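Long-range contact in phosphoserine aminotransferase SerC (Cytophaga hutchinsonii ATCC 33406, PDB 3FFR), which probably catalyses the pyridoxal-phosphate-dependent transamination between phosphoserine and 2-oxoglutarate in serine biosynthesis: residues H88-E100 and Y110-P122. Residues are numbered along the deposited sequence; the frame is centred on the assembly and turned at random.
Sequences HCVNGSFSKRFYE and YKEEAAFGKGFYP. With SER (serine), chain B.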
loop_
_atom_site.group_PDB
_atom_site.type_symbol
_atom_site.label_atom_id
_atom_site.label_comp_id
_atom_site.label_asym_id
_atom_site.label_seq_id
_atom_site.Cartn_x
_atom_site.Cartn_y
_atom_site.Cartn_z
ATOM N N HIS A 88 -6.831 18.194 -17.865
ATOM C CA HIS A 88 -7.068 18.314 -16.438
ATOM C C HIS A 88 -7.667 19.652 -16.031
ATOM O O HIS A 88 -7.204 20.676 -16.467
ATOM C CB HIS A 88 -5.718 18.204 -15.676
ATOM C CG HIS A 88 -4.970 16.927 -15.918
ATOM N ND1 HIS A 88 -4.803 15.963 -14.939
ATOM C CD2 HIS A 88 -4.349 16.460 -17.025
ATOM C CE1 HIS A 88 -4.134 14.939 -15.460
ATOM N NE2 HIS A 88 -3.840 15.218 -16.719
ATOM N N CYS A 89 -8.674 19.593 -15.167
ATOM C CA CYS A 89 -9.177 20.796 -14.473
ATOM C C CYS A 89 -8.336 20.965 -13.215
ATOM O O CYS A 89 -8.328 20.084 -12.347
ATOM C CB CYS A 89 -10.662 20.672 -14.095
ATOM S SG CYS A 89 -11.759 20.960 -15.508
ATOM N N VAL A 90 -7.634 22.085 -13.128
ATOM C CA VAL A 90 -6.705 22.355 -12.019
ATOM C C VAL A 90 -7.098 23.601 -11.245
ATOM O O VAL A 90 -7.205 24.684 -11.834
ATOM C CB VAL A 90 -5.254 22.508 -12.560
ATOM C CG1 VAL A 90 -4.277 22.963 -11.441
ATOM C CG2 VAL A 90 -4.793 21.183 -13.226
ATOM N N ASN A 91 -7.322 23.428 -9.947
ATOM C CA ASN A 91 -7.715 24.568 -9.093
ATOM C C ASN A 91 -7.158 24.507 -7.695
ATOM O O ASN A 91 -7.573 25.232 -6.787
ATOM C CB ASN A 91 -9.238 24.760 -9.053
ATOM C CG ASN A 91 -9.955 23.616 -8.368
ATOM O OD1 ASN A 91 -9.391 22.537 -8.177
ATOM N ND2 ASN A 91 -11.198 23.862 -7.960
ATOM N N GLY A 92 -6.218 23.610 -7.498
ATOM C CA GLY A 92 -5.582 23.473 -6.187
ATOM C C GLY A 92 -4.464 22.464 -6.204
ATOM O O GLY A 92 -4.087 21.923 -7.254
ATOM N N SER A 93 -3.950 22.207 -5.016
ATOM C CA SER A 93 -2.749 21.383 -4.881
ATOM C C SER A 93 -2.851 19.945 -5.357
ATOM O O SER A 93 -1.891 19.398 -5.956
ATOM C CB SER A 93 -2.247 21.406 -3.451
ATOM O OG SER A 93 -1.997 22.740 -3.049
ATOM N N PHE A 94 -3.998 19.327 -5.098
ATOM C CA PHE A 94 -4.178 17.914 -5.500
ATOM C C PHE A 94 -4.404 17.789 -7.004
ATOM O O PHE A 94 -3.723 17.005 -7.675
ATOM C CB PHE A 94 -5.264 17.252 -4.674
ATOM C CG PHE A 94 -4.858 17.124 -3.246
ATOM C CD1 PHE A 94 -4.036 16.092 -2.853
ATOM C CD2 PHE A 94 -5.189 18.093 -2.332
ATOM C CE1 PHE A 94 -3.620 15.989 -1.532
ATOM C CE2 PHE A 94 -4.765 18.028 -1.023
ATOM C CZ PHE A 94 -3.991 16.971 -0.605
ATOM N N SER A 95 -5.309 18.601 -7.532
ATOM C CA SER A 95 -5.587 18.586 -8.980
ATOM C C SER A 95 -4.332 18.992 -9.769
ATOM O O SER A 95 -4.046 18.443 -10.836
ATOM C CB SER A 95 -6.819 19.421 -9.343
ATOM O OG SER A 95 -6.732 20.738 -8.842
ATOM N N LYS A 96 -3.546 19.896 -9.192
ATOM C CA LYS A 96 -2.277 20.314 -9.822
ATOM C C LYS A 96 -1.247 19.171 -9.890
ATOM O O LYS A 96 -0.576 18.949 -10.905
ATOM C CB LYS A 96 -1.667 21.493 -9.086
ATOM C CG LYS A 96 -0.294 21.959 -9.590
ATOM C CD LYS A 96 0.140 23.189 -8.738
ATOM C CE LYS A 96 1.537 23.713 -9.017
ATOM N NZ LYS A 96 2.587 22.877 -8.327
ATOM N N ARG A 97 -1.144 18.430 -8.797
ATOM C CA ARG A 97 -0.150 17.333 -8.709
ATOM C C ARG A 97 -0.481 16.250 -9.740
ATOM O O ARG A 97 0.427 15.740 -10.434
ATOM C CB ARG A 97 -0.044 16.751 -7.297
ATOM C CG ARG A 97 1.192 15.834 -7.126
ATOM C CD ARG A 97 2.541 16.590 -6.997
ATOM N NE ARG A 97 3.663 15.652 -7.102
ATOM C CZ ARG A 97 4.382 15.492 -8.215
ATOM N NH1 ARG A 97 4.187 16.294 -9.242
ATOM N NH2 ARG A 97 5.353 14.572 -8.269
ATOM N N PHE A 98 -1.774 15.938 -9.868
ATOM C CA PHE A 98 -2.254 14.922 -10.855
ATOM C C PHE A 98 -1.892 15.380 -12.251
ATOM O O PHE A 98 -1.336 14.640 -13.049
ATOM C CB PHE A 98 -3.761 14.687 -10.633
ATOM C CG PHE A 98 -4.371 13.602 -11.454
ATOM C CD1 PHE A 98 -3.602 12.652 -12.106
ATOM C CD2 PHE A 98 -5.753 13.457 -11.428
ATOM C CE1 PHE A 98 -4.217 11.630 -12.822
ATOM C CE2 PHE A 98 -6.361 12.420 -12.141
ATOM C CZ PHE A 98 -5.598 11.529 -12.816
ATOM N N TYR A 99 -2.150 16.648 -12.532
ATOM C CA TYR A 99 -1.783 17.227 -13.818
ATOM C C TYR A 99 -0.285 17.077 -14.063
ATOM O O TYR A 99 0.147 16.716 -15.162
ATOM C CB TYR A 99 -2.210 18.715 -13.844
ATOM C CG TYR A 99 -1.469 19.596 -14.832
ATOM C CD1 TYR A 99 -1.754 19.542 -16.180
ATOM C CD2 TYR A 99 -0.511 20.490 -14.395
ATOM C CE1 TYR A 99 -1.090 20.344 -17.073
ATOM C CE2 TYR A 99 0.172 21.280 -15.274
ATOM C CZ TYR A 99 -0.130 21.221 -16.612
ATOM O OH TYR A 99 0.557 22.038 -17.493
ATOM N N GLU A 100 0.504 17.350 -13.027
ATOM C CA GLU A 100 1.975 17.260 -13.142
ATOM C C GLU A 100 2.486 15.847 -13.424
ATOM O O GLU A 100 3.475 15.638 -14.128
ATOM C CB GLU A 100 2.649 17.799 -11.871
ATOM C CG GLU A 100 2.540 19.308 -11.759
ATOM C CD GLU A 100 2.977 19.857 -10.416
ATOM O OE1 GLU A 100 3.165 19.073 -9.470
ATOM O OE2 GLU A 100 3.075 21.106 -10.307
ATOM N N TYR A 110 -3.240 19.031 -21.263
ATOM C CA TYR A 110 -3.970 20.293 -21.313
ATOM C C TYR A 110 -4.403 20.622 -19.909
ATOM O O TYR A 110 -4.754 19.740 -19.128
ATOM C CB TYR A 110 -5.215 20.197 -22.182
ATOM C CG TYR A 110 -4.973 19.899 -23.655
ATOM C CD1 TYR A 110 -4.475 20.891 -24.499
ATOM C CD2 TYR A 110 -5.324 18.684 -24.220
ATOM C CE1 TYR A 110 -4.268 20.654 -25.843
ATOM C CE2 TYR A 110 -5.126 18.441 -25.563
ATOM C CZ TYR A 110 -4.612 19.428 -26.369
ATOM O OH TYR A 110 -4.426 19.177 -27.715
ATOM N N LYS A 111 -4.400 21.910 -19.603
ATOM C CA LYS A 111 -4.822 22.388 -18.313
ATOM C C LYS A 111 -5.856 23.496 -18.420
ATOM O O LYS A 111 -5.630 24.500 -19.111
ATOM C CB LYS A 111 -3.604 22.916 -17.532
ATOM C CG LYS A 111 -3.964 23.508 -16.219
ATOM C CD LYS A 111 -2.768 23.809 -15.324
ATOM C CE LYS A 111 -1.716 24.666 -16.012
ATOM N NZ LYS A 111 -0.813 25.293 -14.996
ATOM N N GLU A 112 -7.002 23.255 -17.796
ATOM C CA GLU A 112 -8.048 24.253 -17.608
ATOM C C GLU A 112 -7.893 24.677 -16.155
ATOM O O GLU A 112 -8.135 23.888 -15.227
ATOM C CB GLU A 112 -9.436 23.681 -17.849
ATOM C CG GLU A 112 -10.547 24.698 -17.737
ATOM C CD GLU A 112 -10.599 25.668 -18.896
ATOM O OE1 GLU A 112 -10.109 25.335 -19.992
ATOM O OE2 GLU A 112 -11.179 26.748 -18.713
ATOM N N GLU A 113 -7.499 25.927 -15.936
ATOM C CA GLU A 113 -7.167 26.358 -14.544
ATOM C C GLU A 113 -8.054 27.406 -13.954
ATOM O O GLU A 113 -8.534 28.293 -14.655
ATOM C CB GLU A 113 -5.699 26.858 -14.520
ATOM C CG GLU A 113 -5.160 27.089 -13.115
ATOM C CD GLU A 113 -3.635 27.169 -13.040
ATOM O OE1 GLU A 113 -2.966 27.158 -14.085
ATOM O OE2 GLU A 113 -3.108 27.237 -11.914
ATOM N N ALA A 114 -8.342 27.236 -12.671
ATOM C CA ALA A 114 -9.042 28.263 -11.890
ATOM C C ALA A 114 -8.143 28.591 -10.703
ATOM O O ALA A 114 -7.367 27.767 -10.229
ATOM C CB ALA A 114 -10.405 27.773 -11.393
ATOM N N ALA A 115 -8.261 29.823 -10.232
ATOM C CA ALA A 115 -7.449 30.256 -9.095
ATOM C C ALA A 115 -7.766 29.447 -7.852
ATOM O O ALA A 115 -8.873 28.957 -7.664
ATOM C CB ALA A 115 -7.699 31.762 -8.799
ATOM N N PHE A 116 -6.783 29.358 -6.971
ATOM C CA PHE A 116 -7.003 28.705 -5.675
ATOM C C PHE A 116 -8.140 29.397 -4.964
ATOM O O PHE A 116 -8.133 30.633 -4.785
ATOM C CB PHE A 116 -5.729 28.750 -4.822
ATOM C CG PHE A 116 -5.807 27.946 -3.537
ATOM C CD1 PHE A 116 -6.323 28.502 -2.395
ATOM C CD2 PHE A 116 -5.324 26.646 -3.483
ATOM C CE1 PHE A 116 -6.386 27.777 -1.217
ATOM C CE2 PHE A 116 -5.379 25.922 -2.314
ATOM C CZ PHE A 116 -5.890 26.494 -1.175
ATOM N N GLY A 117 -9.129 28.624 -4.546
ATOM C CA GLY A 117 -10.282 29.159 -3.837
ATOM C C GLY A 117 -11.476 29.321 -4.747
ATOM O O GLY A 117 -12.584 29.633 -4.316
ATOM N N LYS A 118 -11.229 29.085 -6.028
ATOM C CA LYS A 118 -12.287 29.150 -7.042
ATOM C C LYS A 118 -12.532 27.825 -7.736
ATOM O O LYS A 118 -11.740 26.895 -7.681
ATOM C CB LYS A 118 -11.986 30.240 -8.077
ATOM C CG LYS A 118 -12.065 31.628 -7.490
ATOM C CD LYS A 118 -11.689 32.667 -8.463
ATOM C CE LYS A 118 -11.964 34.052 -7.876
ATOM N NZ LYS A 118 -11.601 35.105 -8.863
ATOM N N GLY A 119 -13.668 27.788 -8.413
ATOM C CA GLY A 119 -14.089 26.612 -9.152
ATOM C C GLY A 119 -14.315 26.903 -10.613
ATOM O O GLY A 119 -13.854 27.925 -11.157
ATOM N N PHE A 120 -15.048 25.998 -11.246
ATOM C CA PHE A 120 -15.280 26.007 -12.691
ATOM C C PHE A 120 -16.724 26.237 -13.106
ATOM O O PHE A 120 -17.671 25.847 -12.410
ATOM C CB PHE A 120 -14.803 24.668 -13.283
ATOM C CG PHE A 120 -13.331 24.455 -13.117
ATOM C CD1 PHE A 120 -12.430 25.045 -13.987
ATOM C CD2 PHE A 120 -12.835 23.720 -12.045
ATOM C CE1 PHE A 120 -11.061 24.866 -13.799
ATOM C CE2 PHE A 120 -11.479 23.565 -11.864
ATOM C CZ PHE A 120 -10.602 24.133 -12.746
ATOM N N TYR A 121 -16.845 26.847 -14.281
ATOM C CA TYR A 121 -18.147 27.194 -14.900
ATOM C C TYR A 121 -18.133 26.543 -16.285
ATOM O O TYR A 121 -17.556 27.078 -17.228
ATOM C CB TYR A 121 -18.386 28.724 -14.930
ATOM C CG TYR A 121 -18.310 29.226 -13.517
ATOM C CD1 TYR A 121 -19.410 29.170 -12.675
ATOM C CD2 TYR A 121 -17.104 29.624 -12.975
ATOM C CE1 TYR A 121 -19.314 29.562 -11.344
ATOM C CE2 TYR A 121 -16.999 30.017 -11.615
ATOM C CZ TYR A 121 -18.111 29.976 -10.822
ATOM O OH TYR A 121 -18.029 30.351 -9.489
ATOM N N PRO A 122 -18.730 25.355 -16.378
ATOM C CA PRO A 122 -18.584 24.534 -17.569
ATOM C C PRO A 122 -19.017 25.147 -18.870
ATOM O O PRO A 122 -18.516 24.767 -19.911
ATOM C CB PRO A 122 -19.483 23.322 -17.267
ATOM C CG PRO A 122 -19.491 23.211 -15.819
ATOM C CD PRO A 122 -19.394 24.607 -15.291
HETATM N N SER B . -0.596 14.197 1.324
HETATM C CA SER B . -1.306 15.490 1.322
HETATM C C SER B . -0.261 16.552 1.399
HETATM O O SER B . 0.180 16.936 0.318
HETATM C CB SER B . -2.373 15.622 2.435
HETATM O OG SER B . -3.405 14.596 2.352
HETATM O OXT SER B . 0.180 17.004 2.451
HETATM O O HOH W 1 -9.788 26.074 -5.700
#
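With CG set anti to the backbone N in both Tyr99 (chi1 157°) and Lys111 (chi1 176°), the phenol ring comes down from the helix and the lysine chain runs over it at about a right angle. Lys111 CD lies above one face, 4.0 Å from the centroid of the Tyr99 ring, while Lys111 CB touches Tyr99 CE1. A long aliphatic chain suits this place: its methylenes cover the ring and Val90 CG2, and its bend at chi3 leads NZ to a salt bridge with Glu113 OE1. An alanine in place of Tyr99 would probably leave the Lys111 methylenes without the flat surface they cross and open a gap between helix and strand.

Beneath this layer the strands run parallel. Glu112 N donates to His88 O and Val90 N to Glu112 O, before Ala114 N donates to Val90 O at the strand end. On the other face of the sheet Cys89 meets Phe120: Cys89 SG sits almost squarely over the Phe120 ring, 4.2 Å from its centroid, and CB also packs on that face. Ala114 CB lies on the opposite face.

Where the strands end, asparagine offers an amide N-H to a turn carbonyl: Asn91 ND2 donates to Lys118 O at 3.1 Å, in the carbonyl plane though tilted from its own amide plane. A water links Asn91 O with Gly117 N and Lys118 O, tying the strand exit to the type II turn 115-118. Serine's short hydroxyl suits the helix start, where Ser95 OG accepts from Asn91 N at 3.0 Å. Phe94, in the helix's first turn, meets the bound serine through CZ. The whole is a beta-alpha-beta crossover, strand 85-90, helix 93-104 and strand 108-113, outermost of this chain's mixed seven-stranded sheet, as expected of the PLP-dependent aminotransferase fold.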